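Local coordinates for kinetochore protein Mis16 (Schizosaccharomyces japonicus, PDB 4XYH) that binds histones as a WD-repeat chromatin protein, recognising histone H4 and, independently, the chaperone Scm3 of the centromeric histone CENP-A, at residues G156-L161 with H174-R179; N162-Q167 with L217-S222; P283-A288 with E325-N330; R317-E322 with A371-F376; I340-S345 with L388-N393. One frame throughout, in Å; residues are numbered along the deposited sequence.

Interaction 1. Residues G156-L161 with H174-R179; sequences GYIFDL and HQACLR
Y157 CD1 lies over the centre of one face of the H174 imidazole, 3.3 Å from H174 ND1, the two planes inclined at 44°. The same histidine lays its methylene over a face of the F159 ring, a CH-pi contact with H174 CB 3.9 Å from the ring centroid. The backbone puts CB there; the first torsion, with CG between the backbone N and the carbonyl carbon (chi1 53°), brings the imidazole to Y157. Obliquely to the Y157 ring stands the sulfur of C177, SG 3.8 Å from Y157 CE1. The phenol oxygen itself bonds to E131. These side chains decorate an antiparallel pair of strands within one blade of the WD-repeat propeller, G156 and L178 being a hydrogen-bonded pair. On the other sheet face I158 CB meets A176 CB at 3.8 Å, and L178 folds over G156, where even a methyl would collide with its CD1. A classic bulge follows: Q175 N and A176 N both donate to I158 O, the former at 2.7 Å. Q175 then returns OE1 to D160 N at 3.0 Å, in the amide's carbonyl plane on a lone pair; Y164 OH is bonded to that oxygen too.

Interaction 2. Residues N162-Q167 with L217-S222; sequences NLYREQ and LSLEKS
Two connecting loops of the beta-propeller meet near the surface here: 162-167 leaves strand 156-160 through a 3-10 turn, and 217-222 leads into strand 223-225. L163 points toward the second loop and covers the backbone of S218 with one methyl, L163 CD1 lying 3.8 Å from S218 CA. L219 brings the end of its chain across. With CG anti to its carbonyl carbon (chi1 -61°), it extends CD2 to within 4.0 Å of L163 CD1, while L219 CD1 comes within 3.8 Å of L163 O. The same CD2 reaches the edge of the Y164 ring, in its plane, 3.7 Å from CD2 of the tyrosine. Leucine suits position L219, since its branched end can touch two neighbours at once. Y164 keeps its hydroxyl for Q175, against which L163, L217 and L219 also pack. The second loop is shaped by an ST turn, in which S218 OG accepts from E220 N at 3.1 Å. Since the two loops meet through methyl groups, a ring edge and backbone, their association rests on apolar burial and shape, with little directional constraint on how they lie.

Interaction 3. Residues P283-A288 with E325-N330; sequences PVNGVA and EDEVYN
N285 turns its CG anti to the carbonyl carbon (chi1 -65°), which sends the amide across to the neighbouring strand, while E327, with the same first torsion and an extended chain beyond CG, brings its carboxylate in at about a right angle. The two flat groups end nearly coplanar, their planes 22° apart. From this position N285 ND2 makes two bonds. The shorter runs from N285 ND2 to V328 O, 2.8 Å away and in the plane of the amide, although the donor stands above the carbonyl plane of V328. The longer, 3.2 Å, takes N285 ND2 to the anti lone pair of E327 OE1. Asparagine fits because a single NH2 can give one hydrogen to a main-chain carbonyl and the other to a carboxylate. Beside it, N285 CB lies 3.9 Å from Y329 CD1, and the tyrosine ring goes on to a cation-pi contact with R384. G286 N comes no nearer to Y329 O than 3.7 Å; a side chain on this glycine would run into that carbonyl. With their axes at 43°, strands 284-289 and 328-333 are joined here through the N285 amide rather than by a backbone ladder, as befits the innermost strands of adjacent WD-repeat propeller blades.

Interaction 4. Residues R317-E322 with A371-F376; sequences RLHTLE and APELMF
H319 and E373 approach from opposite directions and meet at the edge of the imidazole: H319 NE2 donates to E373 OE2 at 3.0 Å in a nearly straight bond, 171° at the hydrogen. The acceptor oxygen lies in the ring plane, yet the donor reaches it from above the carboxylate, with the ring and carboxylate planes 58° apart. E373 gets there by placing CG between its backbone N and carbonyl carbon (chi1 63°) and bending again at chi2, which swings the acid toward strand 319-321. L321 crosses the chain obliquely, its CD2 3.7 Å from E373 CG and also at the in-plane edge of the histidine ring; the methyl meets the aliphatic part of the glutamate while the carboxylate bonds to H319. A leucine in place of H319 would probably leave the E373 carboxylate without its NE2 donor and freer to turn about its bent chain. On the second segment a type I turn from A371 to L374, closed by L374 N to A371 O at 3.0 Å, presents E373. W353 of strand 350-354 touches both L321 and E373. The His-carboxylate hydrogen bond thus joins 319-321 and 374-378, the outermost strands of neighbouring WD-repeat blades, at the propeller's periphery.

Interaction 5. Residues I340-S345 with L388-N393; sequences ILVTSS and LSWNPN
Strands 340-345 and 388-390 run nearly antiparallel, at 168°, but their axes stay 8.7 Å apart, so side chains rather than backbones join them. V342 is the centre of the contact. V342 CG1 meets L388 CD1 tip to tip at 3.8 Å. The valine and the indole pass alongside, pointing opposite ways, which brings V342 CG1 to 3.3 Å from W390 NE1. L388 sets CG between its backbone N and carbonyl carbon (chi1 44°), which lets L388 CD2 touch S344 CB at 3.9 Å. I340 crosses the indole at about a right angle, I340 CG2 lying 3.8 Å from W390 CZ2. The broad indole spans both beta-branched residues and still donates NE1 to Q332 O. Replacing W390 by alanine is likely to open a gap beside V342 and I340 and leave Q332 O without that donor. The contact is buried between two propeller blades: 340-345 is the second strand of its sheet, between 328-333 and 350-354, while 388-390 belongs to the edge strand 385-390, beside 398-402, whose L398 touches V342 and W390.

From the N terminus, interaction 1 closes a short loop between strands 156-160 and 176-178 of one blade. Interaction 2 starts inside that loop and ends beyond it, so the two cross; it joins the loop after 156-160 to the loop before 223-225, and they touch through Q175 and Y164. Both close before the other three open, and interaction 1 lies about 28 Å from interaction 3, centre to centre. Interaction 3 links strand 284-289 to the next blade's 328-333, and interaction 4 crosses it, joining 319-321 to 374-378. Interaction 5, in series after interaction 3 and touching it through E327 and S345, crosses interaction 4 and joins 340-345 to 385-390 of the next blade. Interactions 3 to 5 thus tie three consecutive blades together.

Interaction 1. Residues G156-L161 with H174-R179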
# COMPACT_ATOMS: atom_id res chain seq x y z
N GLY A 156 -8.22 14.56 -5.35
CA GLY A 156 -7.91 13.34 -6.08
C GLY A 156 -7.58 13.71 -7.52
O GLY A 156 -7.99 14.78 -7.98
N TYR A 157 -6.83 12.86 -8.23
CA TYR A 157 -6.58 13.09 -9.65
C TYR A 157 -6.74 11.82 -10.48
O TYR A 157 -6.51 10.70 -10.00
CB TYR A 157 -5.18 13.68 -9.88
CG TYR A 157 -4.98 15.04 -9.23
CD1 TYR A 157 -5.43 16.19 -9.86
CD2 TYR A 157 -4.37 15.16 -7.99
CE1 TYR A 157 -5.26 17.44 -9.28
CE2 TYR A 157 -4.19 16.41 -7.39
CZ TYR A 157 -4.65 17.54 -8.04
OH TYR A 157 -4.49 18.77 -7.47
N ILE A 158 -7.15 11.99 -11.73
CA ILE A 158 -7.23 10.87 -12.65
C ILE A 158 -6.34 11.10 -13.86
O ILE A 158 -6.32 12.20 -14.42
CB ILE A 158 -8.66 10.64 -13.11
CG1 ILE A 158 -9.58 10.48 -11.89
CG2 ILE A 158 -8.70 9.42 -14.01
CD1 ILE A 158 -9.38 9.18 -11.10
N PHE A 159 -5.61 10.07 -14.24
CA PHE A 159 -4.72 10.10 -15.40
C PHE A 159 -5.11 8.97 -16.34
O PHE A 159 -5.35 7.86 -15.88
CB PHE A 159 -3.25 9.94 -14.99
CG PHE A 159 -2.75 11.01 -14.05
CD1 PHE A 159 -3.08 10.98 -12.70
CD2 PHE A 159 -1.91 12.03 -14.51
CE1 PHE A 159 -2.59 11.95 -11.83
CE2 PHE A 159 -1.43 13.00 -13.64
CZ PHE A 159 -1.77 12.95 -12.29
N ASP A 160 -5.18 9.24 -17.64
CA ASP A 160 -5.40 8.19 -18.63
C ASP A 160 -4.13 7.99 -19.47
O ASP A 160 -3.85 8.79 -20.36
CB ASP A 160 -6.59 8.56 -19.53
CG ASP A 160 -6.94 7.48 -20.54
OD1 ASP A 160 -6.20 6.47 -20.68
OD2 ASP A 160 -7.98 7.63 -21.21
N LEU A 161 -3.36 6.93 -19.18
CA LEU A 161 -2.03 6.76 -19.78
C LEU A 161 -2.12 6.53 -21.29
O LEU A 161 -1.17 6.76 -22.03
CB LEU A 161 -1.28 5.60 -19.11
CG LEU A 161 -0.99 5.76 -17.61
CD1 LEU A 161 -0.08 4.65 -17.03
CD2 LEU A 161 -0.43 7.12 -17.31
N HIS A 174 -2.92 15.90 -15.21
CA HIS A 174 -4.07 15.00 -15.00
C HIS A 174 -5.25 15.34 -15.91
O HIS A 174 -5.38 16.47 -16.36
CB HIS A 174 -4.53 15.11 -13.55
CG HIS A 174 -4.79 16.53 -13.14
ND1 HIS A 174 -3.82 17.32 -12.57
CD2 HIS A 174 -5.88 17.31 -13.30
CE1 HIS A 174 -4.32 18.53 -12.36
NE2 HIS A 174 -5.56 18.56 -12.81
N GLN A 175 -6.12 14.36 -16.11
CA GLN A 175 -7.30 14.53 -16.95
C GLN A 175 -8.58 14.85 -16.16
O GLN A 175 -9.54 15.38 -16.72
CB GLN A 175 -7.51 13.26 -17.79
CG GLN A 175 -6.59 13.16 -18.99
CD GLN A 175 -5.10 13.14 -18.62
OE1 GLN A 175 -4.58 12.12 -18.15
NE2 GLN A 175 -4.42 14.26 -18.80
N ALA A 176 -8.60 14.52 -14.87
CA ALA A 176 -9.72 14.88 -14.00
C ALA A 176 -9.20 15.21 -12.62
O ALA A 176 -8.17 14.70 -12.20
CB ALA A 176 -10.75 13.77 -13.92
N CYS A 177 -9.92 16.08 -11.91
CA CYS A 177 -9.61 16.41 -10.53
C CYS A 177 -10.81 16.10 -9.65
O CYS A 177 -11.90 16.60 -9.92
CB CYS A 177 -9.22 17.87 -10.40
SG CYS A 177 -8.90 18.34 -8.70
N LEU A 178 -10.61 15.26 -8.63
CA LEU A 178 -11.68 14.92 -7.69
C LEU A 178 -11.69 15.94 -6.55
O LEU A 178 -10.79 15.93 -5.71
CB LEU A 178 -11.48 13.52 -7.13
CG LEU A 178 -11.07 12.49 -8.19
CD1 LEU A 178 -10.71 11.20 -7.51
CD2 LEU A 178 -12.19 12.26 -9.19
N ARG A 179 -12.71 16.80 -6.53
CA ARG A 179 -12.65 17.98 -5.66
C ARG A 179 -13.60 18.01 -4.48
O ARG A 179 -14.57 18.77 -4.53
CB ARG A 179 -12.93 19.26 -6.45
CG ARG A 179 -12.33 19.29 -7.80
CD ARG A 179 -12.17 20.71 -8.27
NE ARG A 179 -11.00 21.32 -7.66
CZ ARG A 179 -9.93 21.76 -8.31
NH1 ARG A 179 -9.84 21.71 -9.63
NH2 ARG A 179 -8.94 22.28 -7.60

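Interaction 2. Residues N162-Q167 with L217-S222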
# COMPACT_ATOMS: atom_id res chain seq x y z
N ASN A 162 -3.28 6.09 -21.73
CA ASN A 162 -3.52 5.82 -23.14
C ASN A 162 -3.50 7.06 -24.04
O ASN A 162 -3.44 6.94 -25.25
CB ASN A 162 -4.87 5.10 -23.29
CG ASN A 162 -5.09 4.61 -24.69
OD1 ASN A 162 -4.24 3.93 -25.27
ND2 ASN A 162 -6.24 4.97 -25.26
N LEU A 163 -3.60 8.24 -23.45
CA LEU A 163 -3.59 9.48 -24.21
C LEU A 163 -2.17 9.96 -24.51
O LEU A 163 -1.98 10.95 -25.18
CB LEU A 163 -4.34 10.60 -23.46
CG LEU A 163 -5.82 10.38 -23.12
CD1 LEU A 163 -6.37 11.59 -22.35
CD2 LEU A 163 -6.60 10.17 -24.40
N TYR A 164 -1.17 9.27 -23.97
CA TYR A 164 0.21 9.69 -24.13
C TYR A 164 1.18 8.54 -23.88
O TYR A 164 2.02 8.60 -22.99
CB TYR A 164 0.53 10.89 -23.22
CG TYR A 164 -0.17 10.93 -21.87
CD1 TYR A 164 0.27 10.16 -20.80
CD2 TYR A 164 -1.28 11.75 -21.66
CE1 TYR A 164 -0.37 10.20 -19.58
CE2 TYR A 164 -1.92 11.81 -20.44
CZ TYR A 164 -1.46 11.03 -19.40
OH TYR A 164 -2.08 11.07 -18.18
N ARG A 165 1.04 7.49 -24.69
CA ARG A 165 1.90 6.32 -24.61
C ARG A 165 3.37 6.57 -24.85
O ARG A 165 4.21 5.93 -24.25
CB ARG A 165 1.44 5.27 -25.62
CG ARG A 165 0.05 4.76 -25.37
CD ARG A 165 0.04 3.27 -25.12
NE ARG A 165 -1.33 2.82 -24.89
CZ ARG A 165 -1.79 2.39 -23.72
NH1 ARG A 165 -0.99 2.30 -22.67
NH2 ARG A 165 -3.05 2.02 -23.62
N GLU A 166 3.69 7.48 -25.76
CA GLU A 166 5.07 7.57 -26.21
C GLU A 166 5.88 8.65 -25.52
O GLU A 166 7.10 8.56 -25.46
CB GLU A 166 5.09 7.77 -27.73
CG GLU A 166 4.21 6.76 -28.51
CD GLU A 166 4.62 5.31 -28.26
OE1 GLU A 166 5.80 5.05 -27.92
OE2 GLU A 166 3.75 4.43 -28.39
N GLN A 167 5.19 9.66 -25.00
CA GLN A 167 5.87 10.79 -24.37
C GLN A 167 6.64 10.39 -23.10
O GLN A 167 6.04 9.87 -22.15
CB GLN A 167 4.85 11.89 -24.02
CG GLN A 167 4.20 12.59 -25.19
CD GLN A 167 3.01 11.85 -25.77
OE1 GLN A 167 2.80 10.66 -25.50
NE2 GLN A 167 2.23 12.55 -26.58
N LEU A 217 -12.38 11.75 -20.95
CA LEU A 217 -11.11 12.36 -20.58
C LEU A 217 -10.38 12.74 -21.86
O LEU A 217 -10.44 12.02 -22.84
CB LEU A 217 -10.28 11.39 -19.73
CG LEU A 217 -11.06 10.74 -18.58
CD1 LEU A 217 -10.23 9.67 -17.87
CD2 LEU A 217 -11.53 11.80 -17.59
N SER A 218 -9.71 13.89 -21.85
CA SER A 218 -8.92 14.30 -23.01
C SER A 218 -7.84 15.27 -22.61
O SER A 218 -7.83 15.80 -21.49
CB SER A 218 -9.82 14.94 -24.08
OG SER A 218 -9.94 16.33 -23.84
N LEU A 219 -6.91 15.52 -23.54
CA LEU A 219 -5.80 16.42 -23.28
C LEU A 219 -6.20 17.89 -23.41
O LEU A 219 -5.40 18.79 -23.12
CB LEU A 219 -4.64 16.12 -24.23
CG LEU A 219 -4.04 14.74 -24.14
CD1 LEU A 219 -2.87 14.60 -25.14
CD2 LEU A 219 -3.60 14.47 -22.70
N GLU A 220 -7.42 18.12 -23.87
CA GLU A 220 -7.91 19.48 -24.01
C GLU A 220 -7.89 20.25 -22.69
O GLU A 220 -7.52 21.42 -22.65
CB GLU A 220 -9.32 19.47 -24.59
CG GLU A 220 -9.93 20.86 -24.75
CD GLU A 220 -11.41 20.77 -25.07
OE1 GLU A 220 -11.87 19.66 -25.44
OE2 GLU A 220 -12.09 21.81 -24.93
N LYS A 221 -8.26 19.56 -21.60
CA LYS A 221 -8.35 20.14 -20.26
C LYS A 221 -8.74 19.09 -19.22
O LYS A 221 -9.24 18.01 -19.56
CB LYS A 221 -9.39 21.27 -20.23
CG LYS A 221 -10.83 20.77 -20.29
CD LYS A 221 -11.82 21.95 -20.23
CE LYS A 221 -13.24 21.50 -19.87
NZ LYS A 221 -13.40 21.12 -18.42
N SER A 222 -8.52 19.41 -17.95
CA SER A 222 -8.99 18.55 -16.86
C SER A 222 -10.45 18.84 -16.54
O SER A 222 -10.86 19.99 -16.55
CB SER A 222 -8.14 18.76 -15.61
OG SER A 222 -8.64 17.97 -14.54

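Interaction 3. Residues P283-A288 with E325-N330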
# COMPACT_ATOMS: atom_id res chain seq x y z
N PRO A 283 -3.86 4.29 17.17
CA PRO A 283 -4.18 4.47 15.74
C PRO A 283 -4.01 3.24 14.86
O PRO A 283 -3.05 2.47 14.99
CB PRO A 283 -3.20 5.58 15.34
CG PRO A 283 -3.20 6.45 16.55
CD PRO A 283 -3.25 5.51 17.73
N VAL A 284 -4.97 3.05 13.97
CA VAL A 284 -4.91 1.96 13.00
C VAL A 284 -4.48 2.51 11.65
O VAL A 284 -5.18 3.35 11.07
CB VAL A 284 -6.27 1.26 12.87
CG1 VAL A 284 -6.11 -0.03 12.08
CG2 VAL A 284 -6.83 0.96 14.25
N ASN A 285 -3.34 2.02 11.15
CA ASN A 285 -2.69 2.60 9.97
C ASN A 285 -3.02 1.94 8.64
O ASN A 285 -2.96 2.60 7.61
CB ASN A 285 -1.17 2.58 10.14
CG ASN A 285 -0.71 3.47 11.28
OD1 ASN A 285 -1.29 4.53 11.50
ND2 ASN A 285 0.30 3.04 12.01
N GLY A 286 -3.34 0.65 8.66
CA GLY A 286 -3.63 -0.05 7.41
C GLY A 286 -4.67 -1.13 7.59
O GLY A 286 -4.90 -1.63 8.71
N VAL A 287 -5.30 -1.51 6.48
CA VAL A 287 -6.32 -2.54 6.48
C VAL A 287 -6.26 -3.27 5.15
O VAL A 287 -5.98 -2.67 4.11
CB VAL A 287 -7.73 -1.94 6.73
CG1 VAL A 287 -8.03 -0.89 5.67
CG2 VAL A 287 -8.82 -3.04 6.76
N ALA A 288 -6.52 -4.57 5.17
CA ALA A 288 -6.42 -5.37 3.95
C ALA A 288 -7.29 -6.62 4.03
O ALA A 288 -7.22 -7.39 4.99
CB ALA A 288 -4.97 -5.74 3.68
N GLU A 325 8.75 -3.70 16.17
CA GLU A 325 9.29 -2.97 17.30
C GLU A 325 8.76 -1.55 17.38
O GLU A 325 9.13 -0.80 18.28
CB GLU A 325 10.81 -2.95 17.21
CG GLU A 325 11.46 -4.32 17.24
CD GLU A 325 11.66 -4.83 18.65
OE1 GLU A 325 12.84 -4.98 19.04
OE2 GLU A 325 10.65 -5.07 19.37
N ASP A 326 7.90 -1.19 16.44
CA ASP A 326 7.39 0.18 16.33
C ASP A 326 6.06 0.12 15.57
O ASP A 326 5.58 -0.97 15.24
CB ASP A 326 8.41 1.06 15.61
CG ASP A 326 8.45 2.48 16.15
OD1 ASP A 326 7.41 2.98 16.64
OD2 ASP A 326 9.53 3.09 16.07
N GLU A 327 5.48 1.29 15.28
CA GLU A 327 4.24 1.37 14.52
C GLU A 327 4.28 0.51 13.27
O GLU A 327 5.25 0.54 12.50
CB GLU A 327 3.95 2.81 14.09
CG GLU A 327 3.68 3.76 15.21
CD GLU A 327 2.99 5.03 14.75
OE1 GLU A 327 2.07 4.95 13.88
OE2 GLU A 327 3.37 6.11 15.25
N VAL A 328 3.22 -0.27 13.08
CA VAL A 328 3.04 -0.98 11.83
C VAL A 328 2.19 -0.12 10.92
O VAL A 328 1.16 0.43 11.34
CB VAL A 328 2.41 -2.35 12.04
CG1 VAL A 328 2.44 -3.16 10.73
CG2 VAL A 328 3.15 -3.09 13.15
N TYR A 329 2.63 -0.01 9.67
CA TYR A 329 2.00 0.88 8.70
C TYR A 329 1.29 0.11 7.57
O TYR A 329 0.08 0.18 7.43
CB TYR A 329 3.06 1.82 8.11
CG TYR A 329 2.51 2.94 7.26
CD1 TYR A 329 1.65 3.89 7.81
CD2 TYR A 329 2.87 3.07 5.91
CE1 TYR A 329 1.14 4.93 7.02
CE2 TYR A 329 2.37 4.12 5.12
CZ TYR A 329 1.51 5.05 5.68
OH TYR A 329 1.00 6.09 4.92
N ASN A 330 2.04 -0.64 6.79
CA ASN A 330 1.48 -1.31 5.63
C ASN A 330 1.09 -2.75 5.97
O ASN A 330 1.73 -3.40 6.80
CB ASN A 330 2.46 -1.29 4.45
CG ASN A 330 2.87 0.12 4.05
OD1 ASN A 330 4.07 0.45 3.96
ND2 ASN A 330 1.88 0.97 3.81

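Interaction 4. Residues R317-E322 with A371-F376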
# COMPACT_ATOMS: atom_id res chain seq x y z
N ARG A 317 -11.22 -10.26 18.07
CA ARG A 317 -10.08 -10.50 17.21
C ARG A 317 -9.75 -12.01 17.04
O ARG A 317 -9.91 -12.77 17.98
CB ARG A 317 -8.92 -9.73 17.83
CG ARG A 317 -7.58 -9.93 17.26
CD ARG A 317 -6.58 -9.17 18.14
NE ARG A 317 -6.94 -7.77 18.34
CZ ARG A 317 -6.06 -6.85 18.72
NH1 ARG A 317 -4.80 -7.19 18.93
NH2 ARG A 317 -6.43 -5.58 18.89
N LEU A 318 -9.32 -12.44 15.85
CA LEU A 318 -8.89 -13.82 15.65
C LEU A 318 -7.53 -14.11 16.28
O LEU A 318 -7.33 -15.13 16.93
CB LEU A 318 -8.80 -14.17 14.16
CG LEU A 318 -10.10 -14.23 13.37
CD1 LEU A 318 -9.82 -14.48 11.90
CD2 LEU A 318 -10.97 -15.33 13.94
N HIS A 319 -6.58 -13.21 16.07
CA HIS A 319 -5.20 -13.49 16.43
C HIS A 319 -4.43 -12.19 16.42
O HIS A 319 -4.89 -11.20 15.84
CB HIS A 319 -4.58 -14.51 15.47
CG HIS A 319 -3.24 -15.01 15.91
ND1 HIS A 319 -3.08 -15.88 16.98
CD2 HIS A 319 -1.99 -14.75 15.45
CE1 HIS A 319 -1.80 -16.13 17.15
NE2 HIS A 319 -1.11 -15.46 16.24
N THR A 320 -3.27 -12.17 17.05
CA THR A 320 -2.42 -11.00 17.05
C THR A 320 -1.01 -11.36 16.61
O THR A 320 -0.37 -12.21 17.21
CB THR A 320 -2.37 -10.36 18.43
OG1 THR A 320 -3.70 -10.08 18.87
CG2 THR A 320 -1.58 -9.05 18.40
N LEU A 321 -0.54 -10.72 15.53
CA LEU A 321 0.83 -10.94 15.06
C LEU A 321 1.76 -9.98 15.77
O LEU A 321 1.63 -8.77 15.61
CB LEU A 321 0.93 -10.76 13.55
CG LEU A 321 -0.04 -11.56 12.70
CD1 LEU A 321 0.13 -11.23 11.22
CD2 LEU A 321 0.16 -13.05 12.94
N GLU A 322 2.71 -10.50 16.54
CA GLU A 322 3.70 -9.66 17.20
C GLU A 322 5.10 -9.90 16.65
O GLU A 322 5.42 -10.99 16.19
CB GLU A 322 3.67 -9.91 18.70
CG GLU A 322 2.27 -10.15 19.18
CD GLU A 322 2.09 -9.82 20.64
OE1 GLU A 322 2.18 -8.62 21.00
OE2 GLU A 322 1.85 -10.77 21.42
N ALA A 371 7.73 -15.55 16.69
CA ALA A 371 6.52 -16.35 16.61
C ALA A 371 6.65 -17.35 15.46
O ALA A 371 7.30 -17.06 14.46
CB ALA A 371 5.30 -15.47 16.41
N PRO A 372 6.05 -18.54 15.60
CA PRO A 372 6.16 -19.54 14.53
C PRO A 372 5.63 -19.01 13.20
O PRO A 372 6.14 -19.38 12.14
CB PRO A 372 5.30 -20.71 15.04
CG PRO A 372 4.40 -20.11 16.08
CD PRO A 372 5.22 -19.02 16.72
N GLU A 373 4.64 -18.13 13.25
CA GLU A 373 4.03 -17.60 12.04
C GLU A 373 4.90 -16.53 11.36
O GLU A 373 4.58 -16.10 10.25
CB GLU A 373 2.61 -17.06 12.35
CG GLU A 373 2.53 -15.88 13.34
CD GLU A 373 2.42 -16.30 14.81
OE1 GLU A 373 2.91 -17.40 15.17
OE2 GLU A 373 1.83 -15.53 15.62
N LEU A 374 6.00 -16.12 11.98
CA LEU A 374 6.92 -15.15 11.37
C LEU A 374 7.94 -15.84 10.47
O LEU A 374 8.95 -16.36 10.92
CB LEU A 374 7.66 -14.32 12.43
CG LEU A 374 8.68 -13.28 11.94
CD1 LEU A 374 8.06 -12.32 10.97
CD2 LEU A 374 9.26 -12.50 13.10
N MET A 375 7.66 -15.80 9.18
CA MET A 375 8.37 -16.62 8.20
C MET A 375 9.67 -15.99 7.69
O MET A 375 10.62 -16.70 7.37
CB MET A 375 7.44 -16.88 7.02
CG MET A 375 7.93 -17.91 6.06
SD MET A 375 7.20 -17.67 4.43
CE MET A 375 8.68 -17.20 3.55
N PHE A 376 9.70 -14.66 7.58
CA PHE A 376 10.84 -13.94 6.99
C PHE A 376 10.86 -12.48 7.40
O PHE A 376 9.82 -11.82 7.48
CB PHE A 376 10.80 -14.05 5.47
CG PHE A 376 12.04 -13.54 4.78
CD1 PHE A 376 13.14 -14.37 4.58
CD2 PHE A 376 12.10 -12.25 4.29
CE1 PHE A 376 14.27 -13.92 3.93
CE2 PHE A 376 13.23 -11.78 3.64
CZ PHE A 376 14.33 -12.63 3.46

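Interaction 5. Residues I340-S345 with L388-N393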
# COMPACT_ATOMS: atom_id res chain seq x y z
N ILE A 340 -0.47 -16.11 3.49
CA ILE A 340 0.72 -15.29 3.51
C ILE A 340 0.37 -13.81 3.43
O ILE A 340 -0.38 -13.39 2.54
CB ILE A 340 1.65 -15.65 2.33
CG1 ILE A 340 2.03 -17.15 2.36
CG2 ILE A 340 2.88 -14.75 2.31
CD1 ILE A 340 2.93 -17.57 3.50
N LEU A 341 0.90 -13.02 4.36
CA LEU A 341 0.79 -11.56 4.28
C LEU A 341 2.11 -10.89 4.68
O LEU A 341 2.98 -11.49 5.30
CB LEU A 341 -0.36 -11.03 5.15
CG LEU A 341 -0.14 -10.88 6.65
CD1 LEU A 341 -1.24 -10.04 7.29
CD2 LEU A 341 -0.13 -12.25 7.27
N VAL A 342 2.25 -9.63 4.28
CA VAL A 342 3.46 -8.88 4.50
C VAL A 342 3.10 -7.58 5.23
O VAL A 342 2.03 -7.00 4.98
CB VAL A 342 4.20 -8.61 3.16
CG1 VAL A 342 3.44 -7.61 2.28
CG2 VAL A 342 5.56 -8.10 3.44
N THR A 343 3.96 -7.14 6.14
CA THR A 343 3.75 -5.91 6.88
C THR A 343 5.04 -5.08 6.90
O THR A 343 6.13 -5.61 6.66
CB THR A 343 3.30 -6.17 8.34
OG1 THR A 343 4.32 -6.87 9.06
CG2 THR A 343 2.02 -6.99 8.37
N SER A 344 4.91 -3.79 7.19
CA SER A 344 6.03 -2.87 7.19
C SER A 344 5.89 -1.95 8.39
O SER A 344 4.77 -1.66 8.83
CB SER A 344 6.10 -2.04 5.91
OG SER A 344 5.28 -0.88 6.00
N SER A 345 7.01 -1.48 8.90
CA SER A 345 7.00 -0.76 10.15
C SER A 345 8.02 0.37 10.20
O SER A 345 8.97 0.42 9.41
CB SER A 345 7.23 -1.75 11.30
OG SER A 345 7.41 -1.08 12.53
N LEU A 388 4.59 -0.77 0.12
CA LEU A 388 5.09 -2.00 -0.48
C LEU A 388 4.02 -2.64 -1.35
O LEU A 388 2.82 -2.35 -1.20
CB LEU A 388 5.58 -3.00 0.57
CG LEU A 388 4.78 -3.27 1.85
CD1 LEU A 388 3.45 -3.87 1.55
CD2 LEU A 388 5.56 -4.21 2.77
N SER A 389 4.46 -3.52 -2.24
CA SER A 389 3.55 -4.11 -3.20
C SER A 389 4.00 -5.52 -3.57
O SER A 389 5.16 -5.73 -3.94
CB SER A 389 3.47 -3.21 -4.44
OG SER A 389 2.63 -3.75 -5.44
N TRP A 390 3.10 -6.49 -3.46
CA TRP A 390 3.33 -7.81 -4.04
C TRP A 390 3.30 -7.76 -5.55
O TRP A 390 2.39 -7.20 -6.13
CB TRP A 390 2.28 -8.81 -3.59
CG TRP A 390 2.44 -9.31 -2.22
CD1 TRP A 390 1.81 -8.84 -1.10
CD2 TRP A 390 3.23 -10.42 -1.81
NE1 TRP A 390 2.17 -9.59 -0.01
CE2 TRP A 390 3.05 -10.56 -0.41
CE3 TRP A 390 4.07 -11.31 -2.48
CZ2 TRP A 390 3.69 -11.55 0.33
CZ3 TRP A 390 4.71 -12.30 -1.74
CH2 TRP A 390 4.52 -12.41 -0.35
N ASN A 391 4.30 -8.35 -6.20
CA ASN A 391 4.29 -8.55 -7.64
C ASN A 391 3.28 -9.65 -7.99
O ASN A 391 3.40 -10.77 -7.51
CB ASN A 391 5.71 -8.91 -8.11
CG ASN A 391 5.84 -9.07 -9.61
OD1 ASN A 391 4.93 -9.56 -10.26
ND2 ASN A 391 6.99 -8.67 -10.15
N PRO A 392 2.25 -9.33 -8.80
CA PRO A 392 1.22 -10.33 -9.14
C PRO A 392 1.63 -11.27 -10.27
O PRO A 392 0.94 -12.26 -10.55
CB PRO A 392 0.04 -9.46 -9.58
CG PRO A 392 0.73 -8.29 -10.27
CD PRO A 392 1.98 -8.02 -9.43
N ASN A 393 2.75 -10.96 -10.92
CA ASN A 393 3.23 -11.68 -12.09
C ASN A 393 4.17 -12.83 -11.76
O ASN A 393 4.19 -13.84 -12.46
CB ASN A 393 3.95 -10.71 -13.02
CG ASN A 393 3.12 -9.49 -13.37
OD1 ASN A 393 1.94 -9.60 -13.73
ND2 ASN A 393 3.72 -8.30 -13.25